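Local atomic coordinates of hydrazine synthase subunit alpha (PDB entry 5C2V), a protein that forms the part of the anammox hydrazine synthase complex that condenses hydroxylamine with ammonia to yield hydrazine, and binds two c-type hemes. Residues V419-W431 with G624-L638. Residues are numbered along the deposited sequence; the frame is centred on the assembly and turned at random.
Sequences VKVEGYPHSWGTW and GPSGTTSQPVEGLTL
Leu636 and Tyr424 carry most of the apolar contact between the loop 624-638 and the run 419-431. One methyl of the leucine, CD1, reaches three groups of the other segment: it lies 3.8 Å from Tyr424 CD1, 3.9 Å from Trp428 CD1 and close to the His426 carbonyl. Its CB meets the proline ring, 3.8 Å from Pro425 CB, the two side chains crossing at about a right angle. The phenol ring is bordered at its edge by branched residues. Val633 CG2 approaches Tyr424 CE1 at 3.5 Å, near the ring plane, while the methyl groups of Thr628 and Thr629 gather about the hydroxyl. One face of this ring receives the indole, with Trp428 NE1 lying 3.3 Å above the plane and over its centre. The first torsion of Trp428 (chi1 58°), with CG between the backbone N and the carbonyl carbon, together with the turn of the indole about CB-CG, brings NE1 there.

The contact thus joins the irregular lead-in to strand 428-433 with the long loop between strand 605-609 and helix 646-657, a part of the chain assigned to the cytochrome c family. The strand is central in a three-stranded mixed sheet, between 517-522 and 553-556, and farther along it Trp431 touches the pentacoordinated heme c of the middle domain.

Across the two segments the single backbone hydrogen bond is weak, Ser626 N to Glu422 O at 3.3 Å with an N-H...O angle of 126°. At the other end, Leu638 CD1 packs obliquely on the imidazole of His426, whose ND1 donates almost straight (178°) to Ser427 O within the same segment, with the acceptor in the imidazole plane, which helps to set the ring's rotation. Farther out, Thr629 OG1 bonds to Tyr588 O and Thr637 OG1 to Asp613, while Phe592 meets Trp428 edge-to-face.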
ATOM      1  N   VAL D 419     -15.725 -26.284 -35.165  1.00 64.41           N
ATOM      2  CA  VAL D 419     -14.787 -25.956 -36.233  1.00 79.61           C
ATOM      3  C   VAL D 419     -14.830 -26.947 -37.394  1.00 71.18           C
ATOM      4  O   VAL D 419     -15.210 -26.591 -38.509  1.00 59.45           O
ATOM      5  CB  VAL D 419     -13.343 -25.885 -35.701  1.00 80.27           C
ATOM      6  CG1 VAL D 419     -12.381 -25.525 -36.823  1.00 62.62           C
ATOM      7  CG2 VAL D 419     -13.250 -24.875 -34.572  1.00 68.17           C
ATOM      8  N   LYS D 420     -14.434 -28.188 -37.125  1.00 70.39           N
ATOM      9  CA  LYS D 420     -14.314 -29.203 -38.168  1.00 87.38           C
ATOM     10  C   LYS D 420     -15.656 -29.541 -38.812  1.00 80.30           C
ATOM     11  O   LYS D 420     -15.729 -29.797 -40.014  1.00 77.61           O
ATOM     12  CB  LYS D 420     -13.679 -30.473 -37.597  1.00 73.37           C
ATOM     13  CG  LYS D 420     -12.349 -30.243 -36.901  1.00 76.22           C
ATOM     14  CD  LYS D 420     -11.744 -31.551 -36.416  1.00 73.55           C
ATOM     15  CE  LYS D 420     -10.484 -31.308 -35.601  1.00 93.72           C
ATOM     16  NZ  LYS D 420     -10.770 -30.547 -34.352  1.00 75.80           N
ATOM     17  N   VAL D 421     -16.715 -29.539 -38.010  1.00 70.98           N
ATOM     18  CA  VAL D 421     -18.039 -29.907 -38.498  1.00 73.13           C
ATOM     19  C   VAL D 421     -18.850 -28.692 -38.948  1.00 79.15           C
ATOM     20  O   VAL D 421     -19.175 -28.556 -40.127  1.00 72.19           O
ATOM     21  CB  VAL D 421     -18.840 -30.669 -37.426  1.00 76.46           C
ATOM     22  CG1 VAL D 421     -20.220 -31.029 -37.952  1.00 44.82           C
ATOM     23  CG2 VAL D 421     -18.088 -31.917 -36.989  1.00 57.00           C
ATOM     24  N   GLU D 422     -19.172 -27.815 -38.002  1.00 73.57           N
ATOM     25  CA  GLU D 422     -20.061 -26.689 -38.270  1.00 58.54           C
ATOM     26  C   GLU D 422     -19.435 -25.635 -39.185  1.00 77.31           C
ATOM     27  O   GLU D 422     -20.150 -24.878 -39.842  1.00 83.53           O
ATOM     28  CB  GLU D 422     -20.500 -26.046 -36.955  1.00 63.77           C
ATOM     29  CG  GLU D 422     -21.143 -27.027 -35.989  1.00 68.79           C
ATOM     30  CD  GLU D 422     -21.942 -26.340 -34.903  1.00 64.96           C
ATOM     31  OE1 GLU D 422     -22.064 -25.099 -34.950  1.00 84.21           O
ATOM     32  OE2 GLU D 422     -22.452 -27.041 -34.005  1.00 72.05           O
ATOM     33  N   GLY D 423     -18.108 -25.586 -39.224  1.00 76.40           N
ATOM     34  CA  GLY D 423     -17.415 -24.715 -40.157  1.00 71.98           C
ATOM     35  C   GLY D 423     -16.992 -23.364 -39.612  1.00 82.29           C
ATOM     36  O   GLY D 423     -16.690 -22.450 -40.380  1.00 88.65           O
ATOM     37  N   TYR D 424     -16.971 -23.227 -38.291  1.00 76.29           N
ATOM     38  CA  TYR D 424     -16.510 -21.990 -37.669  1.00 66.36           C
ATOM     39  C   TYR D 424     -14.987 -21.916 -37.661  1.00 71.72           C
ATOM     40  O   TYR D 424     -14.318 -22.926 -37.442  1.00 72.05           O
ATOM     41  CB  TYR D 424     -17.051 -21.863 -36.244  1.00 73.04           C
ATOM     42  CG  TYR D 424     -18.494 -21.426 -36.177  1.00 81.49           C
ATOM     43  CD1 TYR D 424     -18.846 -20.102 -36.398  1.00 78.82           C
ATOM     44  CD2 TYR D 424     -19.504 -22.334 -35.892  1.00 80.58           C
ATOM     45  CE1 TYR D 424     -20.161 -19.693 -36.339  1.00 85.20           C
ATOM     46  CE2 TYR D 424     -20.825 -21.935 -35.832  1.00 70.84           C
ATOM     47  CZ  TYR D 424     -21.147 -20.613 -36.056  1.00 83.68           C
ATOM     48  OH  TYR D 424     -22.456 -20.201 -35.998  1.00 83.38           O
ATOM     49  N   PRO D 425     -14.436 -20.717 -37.905  1.00 67.49           N
ATOM     50  CA  PRO D 425     -12.986 -20.494 -37.907  1.00 54.02           C
ATOM     51  C   PRO D 425     -12.349 -20.833 -36.563  1.00 48.07           C
ATOM     52  O   PRO D 425     -11.206 -21.290 -36.515  1.00 60.70           O
ATOM     53  CB  PRO D 425     -12.859 -18.995 -38.205  1.00 60.01           C
ATOM     54  CG  PRO D 425     -14.138 -18.630 -38.882  1.00 62.78           C
ATOM     55  CD  PRO D 425     -15.182 -19.493 -38.247  1.00 61.53           C
ATOM     56  N   HIS D 426     -13.093 -20.610 -35.485  1.00 50.32           N
ATOM     57  CA  HIS D 426     -12.600 -20.870 -34.140  1.00 48.70           C
ATOM     58  C   HIS D 426     -13.766 -21.185 -33.209  1.00 48.68           C
ATOM     59  O   HIS D 426     -14.896 -20.769 -33.462  1.00 55.58           O
ATOM     60  CB  HIS D 426     -11.809 -19.665 -33.620  1.00 57.94           C
ATOM     61  CG  HIS D 426     -10.886 -19.983 -32.485  1.00 57.41           C
ATOM     62  ND1 HIS D 426     -11.327 -20.178 -31.194  1.00 56.11           N
ATOM     63  CD2 HIS D 426      -9.539 -20.126 -32.447  1.00 42.09           C
ATOM     64  CE1 HIS D 426     -10.295 -20.437 -30.411  1.00 49.18           C
ATOM     65  NE2 HIS D 426      -9.198 -20.410 -31.148  1.00 51.50           N
ATOM     66  N   SER D 427     -13.491 -21.927 -32.141  1.00 37.92           N
ATOM     67  CA  SER D 427     -14.502 -22.196 -31.125  1.00 56.31           C
ATOM     68  C   SER D 427     -14.925 -20.887 -30.468  1.00 69.88           C
ATOM     69  O   SER D 427     -14.108 -19.983 -30.299  1.00 67.69           O
ATOM     70  CB  SER D 427     -13.971 -23.177 -30.078  1.00 62.83           C
ATOM     71  OG  SER D 427     -12.779 -22.691 -29.483  1.00 52.70           O
ATOM     72  N   TRP D 428     -16.199 -20.778 -30.106  1.00 73.89           N
ATOM     73  CA  TRP D 428     -16.698 -19.534 -29.531  1.00 57.06           C
ATOM     74  C   TRP D 428     -17.686 -19.747 -28.385  1.00 61.84           C
ATOM     75  O   TRP D 428     -18.201 -20.847 -28.182  1.00 70.27           O
ATOM     76  CB  TRP D 428     -17.334 -18.669 -30.626  1.00 58.82           C
ATOM     77  CG  TRP D 428     -18.456 -19.321 -31.372  1.00 79.13           C
ATOM     78  CD1 TRP D 428     -18.350 -20.234 -32.380  1.00 64.18           C
ATOM     79  CD2 TRP D 428     -19.858 -19.084 -31.190  1.00 69.52           C
ATOM     80  NE1 TRP D 428     -19.600 -20.591 -32.827  1.00 58.71           N
ATOM     81  CE2 TRP D 428     -20.541 -19.900 -32.113  1.00 59.22           C
ATOM     82  CE3 TRP D 428     -20.599 -18.267 -30.332  1.00 59.48           C
ATOM     83  CZ2 TRP D 428     -21.932 -19.922 -32.202  1.00 71.00           C
ATOM     84  CZ3 TRP D 428     -21.979 -18.290 -30.422  1.00 61.70           C
ATOM     85  CH2 TRP D 428     -22.631 -19.112 -31.350  1.00 74.55           C
ATOM     86  N   GLY D 429     -17.946 -18.673 -27.644  1.00 75.69           N
ATOM     87  CA  GLY D 429     -18.800 -18.713 -26.470  1.00 54.63           C
ATOM     88  C   GLY D 429     -19.370 -17.335 -26.190  1.00 49.71           C
ATOM     89  O   GLY D 429     -19.214 -16.431 -27.003  1.00 54.33           O
ATOM     90  N   THR D 430     -20.042 -17.167 -25.054  1.00 45.94           N
ATOM     91  CA  THR D 430     -20.693 -15.891 -24.755  1.00 51.00           C
ATOM     92  C   THR D 430     -20.446 -15.367 -23.340  1.00 49.04           C
ATOM     93  O   THR D 430     -20.057 -16.110 -22.436  1.00 46.63           O
ATOM     94  CB  THR D 430     -22.221 -15.987 -24.958  1.00 60.76           C
ATOM     95  OG1 THR D 430     -22.746 -17.057 -24.161  1.00 46.39           O
ATOM     96  CG2 THR D 430     -22.561 -16.236 -26.420  1.00 33.80           C
ATOM     97  N   TRP D 431     -20.675 -14.072 -23.145  1.00 53.89           N
ATOM     98  CA  TRP D 431     -20.702 -13.538 -21.788  1.00 48.48           C
ATOM     99  C   TRP D 431     -21.634 -12.337 -21.677  1.00 46.83           C
ATOM    100  O   TRP D 431     -21.854 -11.608 -22.649  1.00 40.84           O
ATOM    101  CB  TRP D 431     -19.291 -13.175 -21.305  1.00 53.43           C
ATOM    102  CG  TRP D 431     -18.649 -12.010 -21.995  1.00 60.74           C
ATOM    103  CD1 TRP D 431     -17.781 -12.057 -23.046  1.00 66.43           C
ATOM    104  CD2 TRP D 431     -18.801 -10.624 -21.662  1.00 58.75           C
ATOM    105  NE1 TRP D 431     -17.392 -10.787 -23.395  1.00 62.49           N
ATOM    106  CE2 TRP D 431     -18.007  -9.889 -22.563  1.00 52.07           C
ATOM    107  CE3 TRP D 431     -19.539  -9.934 -20.695  1.00 55.41           C
ATOM    108  CZ2 TRP D 431     -17.927  -8.498 -22.524  1.00 63.75           C
ATOM    109  CZ3 TRP D 431     -19.459  -8.553 -20.659  1.00 60.61           C
ATOM    110  CH2 TRP D 431     -18.660  -7.850 -21.567  1.00 56.93           C
ATOM    111  N   GLY D 624     -20.440 -25.188 -44.467  1.00 63.71           N
ATOM    112  CA  GLY D 624     -19.756 -24.283 -43.562  1.00 97.51           C
ATOM    113  C   GLY D 624     -19.644 -22.880 -44.126  1.00112.22           C
ATOM    114  O   GLY D 624     -19.179 -22.700 -45.252  1.00121.53           O
ATOM    115  N   PRO D 625     -20.067 -21.870 -43.347  1.00 99.13           N
ATOM    116  CA  PRO D 625     -20.651 -22.014 -42.008  1.00 95.58           C
ATOM    117  C   PRO D 625     -22.122 -22.426 -42.038  1.00101.00           C
ATOM    118  O   PRO D 625     -22.797 -22.242 -43.051  1.00109.40           O
ATOM    119  CB  PRO D 625     -20.488 -20.619 -41.403  1.00 79.72           C
ATOM    120  CG  PRO D 625     -20.377 -19.683 -42.574  1.00 77.14           C
ATOM    121  CD  PRO D 625     -20.151 -20.482 -43.831  1.00 79.33           C
ATOM    122  N   SER D 626     -22.603 -22.981 -40.931  1.00 99.94           N
ATOM    123  CA  SER D 626     -23.984 -23.439 -40.835  1.00101.97           C
ATOM    124  C   SER D 626     -24.937 -22.333 -40.386  1.00104.56           C
ATOM    125  O   SER D 626     -24.567 -21.160 -40.326  1.00 97.42           O
ATOM    126  CB  SER D 626     -24.085 -24.626 -39.876  1.00 82.71           C
ATOM    127  OG  SER D 626     -25.425 -25.070 -39.760  1.00 84.66           O
ATOM    128  N   GLY D 627     -26.169 -22.726 -40.078  1.00 88.87           N
ATOM    129  CA  GLY D 627     -27.210 -21.802 -39.666  1.00 70.20           C
ATOM    130  C   GLY D 627     -27.462 -21.782 -38.169  1.00 73.49           C
ATOM    131  O   GLY D 627     -28.554 -21.430 -37.725  1.00 74.06           O
ATOM    132  N   THR D 628     -26.455 -22.154 -37.386  1.00 67.05           N
ATOM    133  CA  THR D 628     -26.639 -22.356 -35.950  1.00 71.28           C
ATOM    134  C   THR D 628     -26.577 -21.055 -35.144  1.00 74.49           C
ATOM    135  O   THR D 628     -26.609 -21.085 -33.914  1.00 58.99           O
ATOM    136  CB  THR D 628     -25.597 -23.340 -35.383  1.00 75.10           C
ATOM    137  OG1 THR D 628     -25.921 -23.650 -34.021  1.00 87.18           O
ATOM    138  CG2 THR D 628     -24.209 -22.741 -35.443  1.00 72.50           C
ATOM    139  N   THR D 629     -26.455 -19.921 -35.828  1.00 55.56           N
ATOM    140  CA  THR D 629     -26.633 -18.628 -35.170  1.00 63.13           C
ATOM    141  C   THR D 629     -27.270 -17.612 -36.118  1.00 61.18           C
ATOM    142  O   THR D 629     -27.110 -17.694 -37.337  1.00 54.64           O
ATOM    143  CB  THR D 629     -25.302 -18.063 -34.631  1.00 74.63           C
ATOM    144  OG1 THR D 629     -25.567 -16.933 -33.790  1.00 54.89           O
ATOM    145  CG2 THR D 629     -24.386 -17.642 -35.769  1.00 68.46           C
ATOM    146  N   SER D 630     -28.007 -16.665 -35.548  1.00 56.92           N
ATOM    147  CA  SER D 630     -28.716 -15.660 -36.333  1.00 46.42           C
ATOM    148  C   SER D 630     -27.799 -14.530 -36.793  1.00 52.31           C
ATOM    149  O   SER D 630     -27.997 -13.952 -37.860  1.00 57.46           O
ATOM    150  CB  SER D 630     -29.878 -15.079 -35.525  1.00 57.87           C
ATOM    151  OG  SER D 630     -30.595 -16.100 -34.853  1.00 78.15           O
ATOM    152  N   GLN D 631     -26.796 -14.223 -35.978  1.00 63.61           N
ATOM    153  CA  GLN D 631     -25.940 -13.065 -36.212  1.00 58.65           C
ATOM    154  C   GLN D 631     -24.746 -13.387 -37.102  1.00 56.49           C
ATOM    155  O   GLN D 631     -24.272 -14.523 -37.124  1.00 66.86           O
ATOM    156  CB  GLN D 631     -25.452 -12.500 -34.876  1.00 65.58           C
ATOM    157  CG  GLN D 631     -26.530 -12.418 -33.813  1.00 59.57           C
ATOM    158  CD  GLN D 631     -27.650 -11.458 -34.169  1.00 62.45           C
ATOM    159  OE1 GLN D 631     -27.502 -10.604 -35.045  1.00 58.46           O
ATOM    160  NE2 GLN D 631     -28.782 -11.595 -33.489  1.00 70.86           N
ATOM    161  N   PRO D 632     -24.260 -12.379 -37.849  1.00 43.75           N
ATOM    162  CA  PRO D 632     -23.045 -12.512 -38.659  1.00 51.75           C
ATOM    163  C   PRO D 632     -21.855 -12.960 -37.818  1.00 64.31           C
ATOM    164  O   PRO D 632     -21.733 -12.552 -36.665  1.00 81.55           O
ATOM    165  CB  PRO D 632     -22.830 -11.097 -39.204  1.00 49.68           C
ATOM    166  CG  PRO D 632     -24.186 -10.489 -39.209  1.00 53.89           C
ATOM    167  CD  PRO D 632     -24.888 -11.056 -38.011  1.00 43.39           C
ATOM    168  N   VAL D 633     -20.989 -13.787 -38.393  1.00 67.13           N
ATOM    169  CA  VAL D 633     -19.857 -14.336 -37.657  1.00 68.24           C
ATOM    170  C   VAL D 633     -18.628 -13.454 -37.826  1.00 84.15           C
ATOM    171  O   VAL D 633     -18.066 -13.371 -38.913  1.00 71.27           O
ATOM    172  CB  VAL D 633     -19.526 -15.760 -38.129  1.00 58.91           C
ATOM    173  CG1 VAL D 633     -18.359 -16.323 -37.341  1.00 64.65           C
ATOM    174  CG2 VAL D 633     -20.748 -16.654 -38.003  1.00 68.73           C
ATOM    175  N   GLU D 634     -18.203 -12.809 -36.745  1.00 72.10           N
ATOM    176  CA  GLU D 634     -17.099 -11.858 -36.826  1.00 69.74           C
ATOM    177  C   GLU D 634     -16.056 -12.063 -35.730  1.00 60.25           C
ATOM    178  O   GLU D 634     -16.393 -12.313 -34.573  1.00 71.82           O
ATOM    179  CB  GLU D 634     -17.633 -10.423 -36.767  1.00 70.10           C
ATOM    180  CG  GLU D 634     -16.553  -9.354 -36.848  1.00 72.46           C
ATOM    181  CD  GLU D 634     -17.114  -7.965 -37.076  1.00 61.92           C
ATOM    182  OE1 GLU D 634     -16.366  -7.097 -37.572  1.00 43.76           O
ATOM    183  OE2 GLU D 634     -18.302  -7.740 -36.760  1.00 67.15           O
ATOM    184  N   GLY D 635     -14.786 -11.960 -36.112  1.00 61.29           N
ATOM    185  CA  GLY D 635     -13.692 -11.964 -35.159  1.00 53.52           C
ATOM    186  C   GLY D 635     -13.255 -13.333 -34.679  1.00 50.79           C
ATOM    187  O   GLY D 635     -12.693 -13.459 -33.590  1.00 64.93           O
ATOM    188  N   LEU D 636     -13.518 -14.365 -35.475  1.00 53.40           N
ATOM    189  CA  LEU D 636     -13.088 -15.711 -35.115  1.00 63.55           C
ATOM    190  C   LEU D 636     -11.784 -16.131 -35.793  1.00 57.72           C
ATOM    191  O   LEU D 636     -11.267 -17.215 -35.528  1.00 62.15           O
ATOM    192  CB  LEU D 636     -14.186 -16.726 -35.436  1.00 62.31           C
ATOM    193  CG  LEU D 636     -15.473 -16.582 -34.622  1.00 71.87           C
ATOM    194  CD1 LEU D 636     -16.335 -17.830 -34.750  1.00 59.47           C
ATOM    195  CD2 LEU D 636     -15.160 -16.288 -33.162  1.00 53.25           C
ATOM    196  N   THR D 637     -11.247 -15.280 -36.659  1.00 47.02           N
ATOM    197  CA  THR D 637      -9.999 -15.609 -37.338  1.00 53.83           C
ATOM    198  C   THR D 637      -8.810 -14.999 -36.600  1.00 59.58           C
ATOM    199  O   THR D 637      -8.638 -13.780 -36.583  1.00 48.94           O
ATOM    200  CB  THR D 637     -10.002 -15.125 -38.799  1.00 73.41           C
ATOM    201  OG1 THR D 637     -11.250 -15.468 -39.416  1.00 62.85           O
ATOM    202  CG2 THR D 637      -8.863 -15.769 -39.575  1.00 67.05           C
ATOM    203  N   LEU D 638      -7.991 -15.857 -35.998  1.00 41.67           N
ATOM    204  CA  LEU D 638      -6.848 -15.413 -35.205  1.00 44.64           C
ATOM    205  C   LEU D 638      -5.812 -14.704 -36.067  1.00 52.95           C
ATOM    206  O   LEU D 638      -5.110 -13.805 -35.602  1.00 77.77           O
ATOM    207  CB  LEU D 638      -6.202 -16.597 -34.484  1.00 37.15           C
ATOM    208  CG  LEU D 638      -7.029 -17.266 -33.384  1.00 50.56           C
ATOM    209  CD1 LEU D 638      -6.266 -18.432 -32.776  1.00 51.34           C
ATOM    210  CD2 LEU D 638      -7.411 -16.256 -32.315  1.00 45.85           C
TER